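Local atomic coordinates of PTS system, nitrogen regulatory IIA protein (Neisseria meningitidis, PDB entry 2A0J), a protein that probably transfers phosphoryl groups as a IIA component of the phosphotransferase system and takes part in nitrogen regulation. Residues A79-R84 / I100-V105. Residues are numbered along the deposited sequence; the frame is centred on the assembly and turned at random.
Sequences AFIRTR and IFILLV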
loop_
_atom_site.group_PDB
_atom_site.type_symbol
_atom_site.label_atom_id
_atom_site.label_comp_id
_atom_site.label_asym_id
_atom_site.label_seq_id
_atom_site.Cartn_x
_atom_site.Cartn_y
_atom_site.Cartn_z
ATOM N N ALA A 79 -3.258 3.974 -0.514
ATOM C CA ALA A 79 -2.782 4.597 0.713
ATOM C C ALA A 79 -1.312 4.257 0.883
ATOM O O ALA A 79 -0.807 3.322 0.259
ATOM C CB ALA A 79 -3.572 4.089 1.912
ATOM N N PHE A 80 -0.624 5.020 1.724
ATOM C CA PHE A 80 0.783 4.760 1.970
ATOM C C PHE A 80 1.036 4.802 3.470
ATOM O O PHE A 80 0.560 5.710 4.155
ATOM C CB PHE A 80 1.659 5.798 1.267
ATOM C CG PHE A 80 3.122 5.492 1.350
ATOM C CD1 PHE A 80 3.679 4.494 0.553
ATOM C CD2 PHE A 80 3.936 6.156 2.264
ATOM C CE1 PHE A 80 5.027 4.155 0.667
ATOM C CE2 PHE A 80 5.288 5.824 2.385
ATOM C CZ PHE A 80 5.835 4.819 1.583
ATOM N N ILE A 81 1.783 3.820 3.972
ATOM C CA ILE A 81 2.100 3.743 5.396
ATOM C C ILE A 81 3.583 3.573 5.706
ATOM O O ILE A 81 4.255 2.720 5.127
ATOM C CB ILE A 81 1.381 2.570 6.079
ATOM C CG1 ILE A 81 -0.132 2.721 5.939
ATOM C CG2 ILE A 81 1.797 2.505 7.546
ATOM C CD1 ILE A 81 -0.921 1.625 6.649
ATOM N N ARG A 82 4.072 4.390 6.636
ATOM C CA ARG A 82 5.461 4.345 7.095
ATOM C C ARG A 82 5.362 3.935 8.563
ATOM O O ARG A 82 4.824 4.677 9.391
ATOM C CB ARG A 82 6.121 5.723 6.986
ATOM C CG ARG A 82 7.486 5.729 6.305
ATOM C CD ARG A 82 8.599 6.127 7.252
ATOM N NE ARG A 82 8.343 7.424 7.880
ATOM C CZ ARG A 82 8.657 8.600 7.352
ATOM N NH1 ARG A 82 9.252 8.674 6.175
ATOM N NH2 ARG A 82 8.373 9.707 8.010
ATOM N N THR A 83 5.862 2.741 8.873
ATOM C CA THR A 83 5.806 2.210 10.229
ATOM C C THR A 83 6.895 2.780 11.143
ATOM O O THR A 83 7.993 3.101 10.696
ATOM C CB THR A 83 5.902 0.659 10.201
ATOM O OG1 THR A 83 7.091 0.258 9.502
ATOM C CG2 THR A 83 4.677 0.059 9.486
ATOM N N ARG A 84 6.576 2.925 12.426
ATOM C CA ARG A 84 7.542 3.443 13.387
ATOM C C ARG A 84 8.649 2.406 13.543
ATOM O O ARG A 84 9.824 2.745 13.701
ATOM C CB ARG A 84 6.875 3.690 14.739
ATOM C CG ARG A 84 7.791 4.348 15.757
ATOM C CD ARG A 84 7.058 4.629 17.059
ATOM N NE ARG A 84 5.815 5.353 16.817
ATOM C CZ ARG A 84 4.979 5.746 17.770
ATOM N NH1 ARG A 84 5.254 5.485 19.041
ATOM N NH2 ARG A 84 3.868 6.394 17.450
ATOM N N ILE A 100 4.743 0.612 3.258
ATOM C CA ILE A 100 3.605 -0.117 2.704
ATOM C C ILE A 100 2.669 0.710 1.811
ATOM O O ILE A 100 2.103 1.715 2.245
ATOM C CB ILE A 100 2.738 -0.761 3.848
ATOM C CG1 ILE A 100 3.622 -1.564 4.813
ATOM C CG2 ILE A 100 1.678 -1.688 3.253
ATOM C CD1 ILE A 100 4.343 -0.728 5.850
ATOM N N PHE A 101 2.512 0.282 0.559
ATOM C CA PHE A 101 1.602 0.954 -0.365
ATOM C C PHE A 101 0.430 -0.004 -0.653
ATOM O O PHE A 101 0.628 -1.091 -1.197
ATOM C CB PHE A 101 2.323 1.333 -1.669
ATOM C CG PHE A 101 1.525 2.258 -2.554
ATOM C CD1 PHE A 101 0.373 1.809 -3.203
ATOM C CD2 PHE A 101 1.892 3.593 -2.694
ATOM C CE1 PHE A 101 -0.406 2.677 -3.974
ATOM C CE2 PHE A 101 1.119 4.474 -3.465
ATOM C CZ PHE A 101 -0.031 4.014 -4.103
ATOM N N ILE A 102 -0.785 0.394 -0.270
ATOM C CA ILE A 102 -1.966 -0.445 -0.487
ATOM C C ILE A 102 -2.781 0.068 -1.658
ATOM O O ILE A 102 -2.962 1.270 -1.810
ATOM C CB ILE A 102 -2.905 -0.477 0.742
ATOM C CG1 ILE A 102 -2.107 -0.717 2.025
ATOM C CG2 ILE A 102 -3.948 -1.569 0.559
ATOM C CD1 ILE A 102 -1.441 0.540 2.587
ATOM N N LEU A 103 -3.275 -0.849 -2.480
ATOM C CA LEU A 103 -4.080 -0.485 -3.639
ATOM C C LEU A 103 -5.342 -1.331 -3.775
ATOM O O LEU A 103 -5.270 -2.560 -3.765
ATOM C CB LEU A 103 -3.264 -0.628 -4.924
ATOM C CG LEU A 103 -4.047 -0.238 -6.184
ATOM C CD1 LEU A 103 -4.340 1.255 -6.145
ATOM C CD2 LEU A 103 -3.268 -0.586 -7.435
ATOM N N LEU A 104 -6.487 -0.664 -3.900
ATOM C CA LEU A 104 -7.781 -1.333 -4.087
ATOM C C LEU A 104 -8.286 -0.946 -5.486
ATOM O O LEU A 104 -8.514 0.233 -5.769
ATOM C CB LEU A 104 -8.795 -0.868 -3.044
ATOM C CG LEU A 104 -9.378 -1.892 -2.076
ATOM C CD1 LEU A 104 -10.599 -1.254 -1.414
ATOM C CD2 LEU A 104 -9.777 -3.183 -2.799
ATOM N N VAL A 105 -8.477 -1.932 -6.355
ATOM C CA VAL A 105 -8.919 -1.639 -7.710
ATOM C C VAL A 105 -10.250 -2.258 -8.123
ATOM O O VAL A 105 -10.656 -3.301 -7.608
ATOM C CB VAL A 105 -7.839 -2.077 -8.734
ATOM C CG1 VAL A 105 -6.546 -1.331 -8.465
ATOM C CG2 VAL A 105 -7.595 -3.585 -8.647
#
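Ile100 pairs with Ile81 across two neighbouring strands, and this pair is joined by two backbone hydrogen bonds: Ile81 N donates to Ile100 O at 2.7 Å, while Ile100 N returns a bond to Ile81 O at 2.9 Å that is nearly straight (172° at the hydrogen). Both donors lie in the plane of the carbonyl they approach. Ala79 and Ile102 form the second hydrogen-bonded pair, Ala79 N to Ile102 O and Ile102 N to Ala79 O, each 3.0 Å, but with the donors tilted from the carbonyl planes. An angle of 157° between strand directions confirms antiparallel pairing.

Ile100 buries the most surface, followed by Ala79 and Ile102. Ile100 CG1 lies anti to the carbonyl carbon (chi1 -51°), and chi2 then bends CD1 over the neighbouring strand, 3.5 Å from Ile81 O and 3.7 Å from Thr83 CG2. Ile102 repeats the bend, bringing its CD1 to 4.2 Å from both Ala79 CB and Ile81 CG1. Leu25 and Leu33 of helix 22-33 cover this aliphatic face.

The other face holds the non-hydrogen-bonded pair Phe80 and Phe101. The two side chains cross at about a right angle, with Phe101 CD2 at the edge of the Phe80 ring, 3.8 Å from Phe80 CD1. Ala79 O lies over one face of the Phe101 ring, offset toward its rim. Leu146 of helix 139-146 touches both side chains. Helices packed on both faces of these central antiparallel strands fit the alpha/beta fold of the EIIA type 2 family.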